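Beta-galactosidase (Geobacillus stearothermophilus, PDB 4OIF) probably releases terminal non-reducing beta-D-galactose residues from beta-D-galactosides by hydrolysis, as a zinc-containing glycoside hydrolase of family 42 that assembles as a homotrimer. Local coordinates at residues A[479-488]-A[513-524]. Residues are numbered along the deposited sequence; the frame is centred on the assembly and turned at random.
Sequences VSEETIARLK and YLGGWHQDLREM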
ATOM      1  N   VAL A 479       2.902  25.136  21.354  1.00 10.61           N
ATOM      2  CA  VAL A 479       2.693  26.563  21.593  1.00 15.55           C
ATOM      3  C   VAL A 479       3.865  27.151  22.391  1.00 12.42           C
ATOM      4  O   VAL A 479       4.349  26.545  23.337  1.00 16.04           O
ATOM      5  CB  VAL A 479       1.354  26.817  22.339  1.00  9.25           C
ATOM      6  CG1 VAL A 479       1.407  26.256  23.761  1.00  4.48           C
ATOM      7  CG2 VAL A 479       1.013  28.299  22.337  1.00  5.89           C
ATOM      8  N   SER A 480       4.329  28.329  22.003  1.00  8.32           N
ATOM      9  CA  SER A 480       5.461  28.948  22.682  1.00  7.78           C
ATOM     10  C   SER A 480       5.029  29.662  23.950  1.00 10.91           C
ATOM     11  O   SER A 480       3.847  29.955  24.136  1.00 10.56           O
ATOM     12  CB  SER A 480       6.178  29.942  21.747  1.00 10.32           C
ATOM     13  OG  SER A 480       5.407  31.121  21.517  1.00 10.54           O
ATOM     14  N   GLU A 481       5.997  29.960  24.812  1.00 11.96           N
ATOM     15  CA  GLU A 481       5.750  30.779  25.989  1.00  9.51           C
ATOM     16  C   GLU A 481       5.134  32.112  25.584  1.00 13.56           C
ATOM     17  O   GLU A 481       4.215  32.614  26.236  1.00 18.31           O
ATOM     18  CB  GLU A 481       7.046  31.021  26.760  1.00 11.90           C
ATOM     19  CG  GLU A 481       7.677  29.785  27.359  1.00 17.56           C
ATOM     20  CD  GLU A 481       7.328  29.609  28.824  1.00 19.60           C
ATOM     21  OE1 GLU A 481       6.235  30.047  29.228  1.00 30.05           O
ATOM     22  OE2 GLU A 481       8.154  29.048  29.575  1.00 35.28           O
ATOM     23  N   GLU A 482       5.644  32.669  24.494  1.00  8.80           N
ATOM     24  CA  GLU A 482       5.231  33.975  24.026  1.00  8.41           C
ATOM     25  C   GLU A 482       3.769  33.992  23.568  1.00 12.81           C
ATOM     26  O   GLU A 482       2.996  34.900  23.937  1.00 13.84           O
ATOM     27  CB  GLU A 482       6.161  34.422  22.907  1.00  5.48           C
ATOM     28  CG  GLU A 482       5.671  35.608  22.114  1.00 21.54           C
ATOM     29  CD  GLU A 482       6.657  36.001  21.034  1.00 40.79           C
ATOM     30  OE1 GLU A 482       7.817  36.301  21.382  1.00 68.84           O
ATOM     31  OE2 GLU A 482       6.285  35.990  19.839  1.00 60.26           O
ATOM     32  N   THR A 483       3.386  32.987  22.781  1.00  6.06           N
ATOM     33  CA  THR A 483       1.989  32.850  22.365  1.00 10.13           C
ATOM     34  C   THR A 483       1.077  32.618  23.564  1.00 10.94           C
ATOM     35  O   THR A 483      -0.021  33.165  23.617  1.00 12.52           O
ATOM     36  CB  THR A 483       1.775  31.694  21.370  1.00  9.13           C
ATOM     37  OG1 THR A 483       2.521  31.941  20.171  1.00  9.62           O
ATOM     38  CG2 THR A 483       0.290  31.560  21.029  1.00  3.27           C
ATOM     39  N   ILE A 484       1.526  31.801  24.516  1.00  7.08           N
ATOM     40  CA  ILE A 484       0.778  31.604  25.755  1.00 12.58           C
ATOM     41  C   ILE A 484       0.542  32.935  26.473  1.00  9.95           C
ATOM     42  O   ILE A 484      -0.560  33.219  26.894  1.00 10.83           O
ATOM     43  CB  ILE A 484       1.494  30.634  26.720  1.00 14.84           C
ATOM     44  CG1 ILE A 484       1.389  29.196  26.223  1.00 13.41           C
ATOM     45  CG2 ILE A 484       0.871  30.702  28.102  1.00 13.26           C
ATOM     46  CD1 ILE A 484       2.249  28.214  27.028  1.00 11.52           C
ATOM     47  N   ALA A 485       1.579  33.752  26.597  1.00 11.26           N
ATOM     48  CA  ALA A 485       1.444  35.052  27.239  1.00 12.56           C
ATOM     49  C   ALA A 485       0.444  35.917  26.484  1.00 12.10           C
ATOM     50  O   ALA A 485      -0.383  36.610  27.093  1.00 17.61           O
ATOM     51  CB  ALA A 485       2.799  35.754  27.334  1.00  6.84           C
ATOM     52  N   ARG A 486       0.502  35.875  25.159  1.00  7.89           N
ATOM     53  CA  ARG A 486      -0.471  36.643  24.386  1.00  8.59           C
ATOM     54  C   ARG A 486      -1.901  36.154  24.653  1.00 11.78           C
ATOM     55  O   ARG A 486      -2.812  36.959  24.843  1.00 23.45           O
ATOM     56  CB  ARG A 486      -0.127  36.602  22.893  1.00 10.98           C
ATOM     57  CG  ARG A 486       1.165  37.342  22.581  1.00  4.36           C
ATOM     58  CD  ARG A 486       1.651  37.080  21.194  1.00 10.68           C
ATOM     59  NE  ARG A 486       0.707  37.583  20.209  1.00 33.50           N
ATOM     60  CZ  ARG A 486       0.359  36.939  19.099  1.00 32.41           C
ATOM     61  NH1 ARG A 486       0.878  35.746  18.816  1.00 35.47           N
ATOM     62  NH2 ARG A 486      -0.518  37.492  18.274  1.00 16.92           N
ATOM     63  N   LEU A 487      -2.091  34.843  24.712  1.00 11.82           N
ATOM     64  CA  LEU A 487      -3.392  34.274  25.037  1.00 13.24           C
ATOM     65  C   LEU A 487      -3.871  34.754  26.404  1.00 12.89           C
ATOM     66  O   LEU A 487      -5.044  35.117  26.593  1.00 16.59           O
ATOM     67  CB  LEU A 487      -3.324  32.744  24.996  1.00  8.48           C
ATOM     68  CG  LEU A 487      -3.038  32.175  23.602  1.00 12.56           C
ATOM     69  CD1 LEU A 487      -2.831  30.662  23.637  1.00  7.31           C
ATOM     70  CD2 LEU A 487      -4.148  32.560  22.604  1.00  6.46           C
ATOM     71  N   LYS A 488      -2.943  34.758  27.348  1.00  9.18           N
ATOM     72  CA  LYS A 488      -3.204  35.177  28.712  1.00 14.08           C
ATOM     73  C   LYS A 488      -3.720  36.619  28.731  1.00 11.99           C
ATOM     74  O   LYS A 488      -4.784  36.905  29.306  1.00 12.60           O
ATOM     75  CB  LYS A 488      -1.926  35.025  29.544  1.00 14.54           C
ATOM     76  CG  LYS A 488      -2.071  35.263  31.031  1.00 14.86           C
ATOM     77  CD  LYS A 488      -0.700  35.306  31.659  1.00 17.17           C
ATOM     78  CE  LYS A 488      -0.764  35.435  33.164  1.00 26.28           C
ATOM     79  NZ  LYS A 488       0.588  35.738  33.710  1.00 30.37           N
ATOM     80  N   TYR A 513       6.534  20.368  27.930  1.00  9.90           N
ATOM     81  CA  TYR A 513       6.488  21.227  29.122  1.00  8.22           C
ATOM     82  C   TYR A 513       6.519  20.334  30.347  1.00 12.77           C
ATOM     83  O   TYR A 513       5.800  19.330  30.421  1.00  8.68           O
ATOM     84  CB  TYR A 513       5.232  22.108  29.154  1.00  7.11           C
ATOM     85  CG  TYR A 513       5.275  23.293  28.225  1.00  9.38           C
ATOM     86  CD1 TYR A 513       5.989  24.434  28.567  1.00 10.03           C
ATOM     87  CD2 TYR A 513       4.591  23.282  27.005  1.00 10.67           C
ATOM     88  CE1 TYR A 513       6.041  25.530  27.721  1.00 10.38           C
ATOM     89  CE2 TYR A 513       4.630  24.384  26.149  1.00  8.51           C
ATOM     90  CZ  TYR A 513       5.360  25.502  26.521  1.00 10.83           C
ATOM     91  OH  TYR A 513       5.425  26.599  25.696  1.00 10.74           O
ATOM     92  N   LEU A 514       7.356  20.683  31.308  1.00  6.23           N
ATOM     93  CA  LEU A 514       7.576  19.798  32.433  1.00  8.07           C
ATOM     94  C   LEU A 514       6.840  20.276  33.669  1.00 12.94           C
ATOM     95  O   LEU A 514       6.599  21.468  33.842  1.00 10.55           O
ATOM     96  CB  LEU A 514       9.069  19.679  32.732  1.00 14.06           C
ATOM     97  CG  LEU A 514       9.997  19.036  31.697  1.00 14.40           C
ATOM     98  CD1 LEU A 514      11.360  18.815  32.345  1.00  9.22           C
ATOM     99  CD2 LEU A 514       9.434  17.728  31.151  1.00  7.38           C
ATOM    100  N   GLY A 515       6.480  19.337  34.529  1.00 14.28           N
ATOM    101  CA  GLY A 515       6.044  19.692  35.865  1.00 13.02           C
ATOM    102  C   GLY A 515       4.610  20.135  35.885  1.00 11.75           C
ATOM    103  O   GLY A 515       4.213  20.984  36.671  1.00 16.22           O
ATOM    104  N   GLY A 516       3.824  19.550  34.997  1.00 19.81           N
ATOM    105  CA  GLY A 516       2.426  19.891  34.919  1.00 12.90           C
ATOM    106  C   GLY A 516       2.210  21.007  33.930  1.00 13.34           C
ATOM    107  O   GLY A 516       3.145  21.569  33.375  1.00 12.32           O
ATOM    108  N   TRP A 517       0.952  21.327  33.707  1.00 15.46           N
ATOM    109  CA  TRP A 517       0.597  22.383  32.782  1.00 13.80           C
ATOM    110  C   TRP A 517       1.166  23.742  33.030  1.00 18.45           C
ATOM    111  O   TRP A 517       1.363  24.139  34.180  1.00 24.19           O
ATOM    112  CB  TRP A 517      -0.908  22.489  32.709  1.00 34.47           C
ATOM    113  CG  TRP A 517      -1.165  21.940  31.485  1.00 39.91           C
ATOM    114  CD1 TRP A 517      -0.579  20.820  30.986  1.00 75.97           C
ATOM    115  CD2 TRP A 517      -1.955  22.495  30.457  1.00 24.18           C
ATOM    116  NE1 TRP A 517      -0.996  20.617  29.715  1.00 81.95           N
ATOM    117  CE2 TRP A 517      -1.838  21.638  29.359  1.00 42.37           C
ATOM    118  CE3 TRP A 517      -2.786  23.609  30.368  1.00 46.51           C
ATOM    119  CZ2 TRP A 517      -2.516  21.844  28.215  1.00 41.85           C
ATOM    120  CZ3 TRP A 517      -3.449  23.821  29.216  1.00 50.99           C
ATOM    121  CH2 TRP A 517      -3.313  22.952  28.149  1.00 44.03           C
ATOM    122  N   HIS A 518       1.423  24.452  31.934  1.00 16.03           N
ATOM    123  CA  HIS A 518       2.018  25.769  32.047  1.00 16.78           C
ATOM    124  C   HIS A 518       1.140  26.599  32.956  1.00 17.71           C
ATOM    125  O   HIS A 518      -0.085  26.629  32.795  1.00 14.51           O
ATOM    126  CB  HIS A 518       2.189  26.452  30.690  1.00  9.26           C
ATOM    127  CG  HIS A 518       2.909  27.765  30.765  1.00 13.62           C
ATOM    128  ND1 HIS A 518       2.393  28.864  31.418  1.00 12.90           N
ATOM    129  CD2 HIS A 518       4.110  28.156  30.273  1.00 13.32           C
ATOM    130  CE1 HIS A 518       3.238  29.874  31.321  1.00 16.90           C
ATOM    131  NE2 HIS A 518       4.290  29.471  30.631  1.00 14.02           N
ATOM    132  N   GLN A 519       1.794  27.221  33.931  1.00 14.07           N
ATOM    133  CA  GLN A 519       1.167  28.048  34.953  1.00 22.97           C
ATOM    134  C   GLN A 519       0.091  28.993  34.417  1.00 16.84           C
ATOM    135  O   GLN A 519      -1.019  29.055  34.958  1.00 18.25           O
ATOM    136  CB  GLN A 519       2.247  28.864  35.672  1.00 19.98           C
ATOM    137  CG  GLN A 519       1.712  29.828  36.718  1.00 53.63           C
ATOM    138  CD  GLN A 519       2.824  30.528  37.464  1.00 60.01           C
ATOM    139  OE1 GLN A 519       3.995  30.168  37.325  1.00 61.92           O
ATOM    140  NE2 GLN A 519       2.468  31.535  38.263  1.00 49.73           N
ATOM    141  N   ASP A 520       0.443  29.727  33.361  1.00 15.48           N
ATOM    142  CA  ASP A 520      -0.443  30.715  32.758  1.00 19.51           C
ATOM    143  C   ASP A 520      -1.746  30.087  32.288  1.00 19.00           C
ATOM    144  O   ASP A 520      -2.819  30.594  32.598  1.00 19.41           O
ATOM    145  CB  ASP A 520       0.238  31.419  31.586  1.00 17.56           C
ATOM    146  CG  ASP A 520       1.270  32.450  32.030  1.00 21.76           C
ATOM    147  OD1 ASP A 520       1.345  32.739  33.243  1.00 16.93           O
ATOM    148  OD2 ASP A 520       1.991  32.986  31.152  1.00 21.21           O
ATOM    149  N   LEU A 521      -1.649  28.974  31.561  1.00 16.91           N
ATOM    150  CA  LEU A 521      -2.832  28.259  31.072  1.00 19.18           C
ATOM    151  C   LEU A 521      -3.674  27.698  32.228  1.00 17.19           C
ATOM    152  O   LEU A 521      -4.905  27.778  32.200  1.00 12.37           O
ATOM    153  CB  LEU A 521      -2.424  27.126  30.116  1.00 11.70           C
ATOM    154  CG  LEU A 521      -1.687  27.547  28.840  1.00 11.06           C
ATOM    155  CD1 LEU A 521      -1.248  26.317  28.107  1.00  8.01           C
ATOM    156  CD2 LEU A 521      -2.539  28.438  27.926  1.00  7.02           C
ATOM    157  N   ARG A 522      -3.009  27.129  33.233  1.00 16.21           N
ATOM    158  CA  ARG A 522      -3.707  26.601  34.401  1.00 17.33           C
ATOM    159  C   ARG A 522      -4.548  27.700  35.037  1.00 18.61           C
ATOM    160  O   ARG A 522      -5.739  27.512  35.310  1.00 17.20           O
ATOM    161  CB  ARG A 522      -2.728  26.023  35.434  1.00 15.67           C
ATOM    162  CG  ARG A 522      -3.455  25.469  36.673  1.00 24.22           C
ATOM    163  CD  ARG A 522      -2.516  25.053  37.817  1.00 31.03           C
ATOM    164  NE  ARG A 522      -1.766  26.185  38.360  1.00 35.83           N
ATOM    165  CZ  ARG A 522      -0.439  26.272  38.341  1.00 35.37           C
ATOM    166  NH1 ARG A 522       0.274  25.287  37.820  1.00 25.08           N
ATOM    167  NH2 ARG A 522       0.175  27.336  38.841  1.00 24.93           N
ATOM    168  N   GLU A 523      -3.917  28.849  35.251  1.00 17.55           N
ATOM    169  CA  GLU A 523      -4.590  30.004  35.825  1.00 17.49           C
ATOM    170  C   GLU A 523      -5.762  30.445  34.963  1.00 15.86           C
ATOM    171  O   GLU A 523      -6.866  30.656  35.464  1.00 16.19           O
ATOM    172  CB  GLU A 523      -3.606  31.161  35.998  1.00 15.93           C
ATOM    173  CG  GLU A 523      -2.805  31.130  37.286  1.00 17.85           C
ATOM    174  CD  GLU A 523      -1.679  32.157  37.289  1.00 47.57           C
ATOM    175  OE1 GLU A 523      -1.638  33.004  36.367  1.00 45.31           O
ATOM    176  OE2 GLU A 523      -0.829  32.110  38.206  1.00 42.25           O
ATOM    177  N   MET A 524      -5.507  30.594  33.668  1.00 14.48           N
ATOM    178  CA  MET A 524      -6.523  31.048  32.727  1.00 11.20           C
ATOM    179  C   MET A 524      -7.771  30.182  32.778  1.00 14.12           C
ATOM    180  O   MET A 524      -8.880  30.686  32.970  1.00 20.05           O
ATOM    181  CB  MET A 524      -5.960  31.060  31.304  1.00 10.41           C
ATOM    182  CG  MET A 524      -4.929  32.137  31.058  1.00 17.48           C
ATOM    183  SD  MET A 524      -3.944  31.818  29.590  1.00 14.54           S
ATOM    184  CE  MET A 524      -5.259  31.841  28.370  1.00 11.95           C
TER
HETATM  185  O   HOH W   1       4.205  32.837  28.902  1.00 24.05           O
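One face of the His-518 imidazole is covered by Ile-484, whose CD1 makes a CH-pi contact 4.1 Å from the ring centroid, while both ring nitrogens bond at the edge. There NE2 donates to OE1 of Glu-481 at 2.5 Å, a shortness doubtful at this resolution, with carboxylate and ring nearly perpendicular (84°). ND1 accepts from Asp-520 N almost in the ring plane, capping helix 519-525; histidine suits this N-cap because one ring can accept and donate at once. The Tyr-513 ring has Val-479 O at its edge, where OH donates to that carbonyl over 2.6 Å, just ahead of the Ser-480 N-cap of helix 481-492. A chi1 of -175° swings the His-518 ring away from its own backbone N and toward Glu-481 and Ile-484. Replacing the imidazole by an alanine side chain is likely to leave Asp-520 N without its acceptor and Glu-481 without its mate, and to open a gap beside Ile-484 CD1. Branched Ile-484 also sends CG2 against Asp-520 CB, 3.6 Å away, and on to Leu-521. Extended Lys-488 lays its methylenes past the Asp-520 carboxylate, and NZ forms a salt bridge to OD1 (3.1 Å) from above the carboxylate plane. Flexible Met-524 packs SD on Lys-488 CA and CE on Leu-487 CB. With helix 519-525 nearly parallel beside it (23° between the short segments), helix 481-492 forms the beta-alpha-beta crossover between parallel strands 470-473 and 496-500 in the trimerisation domain.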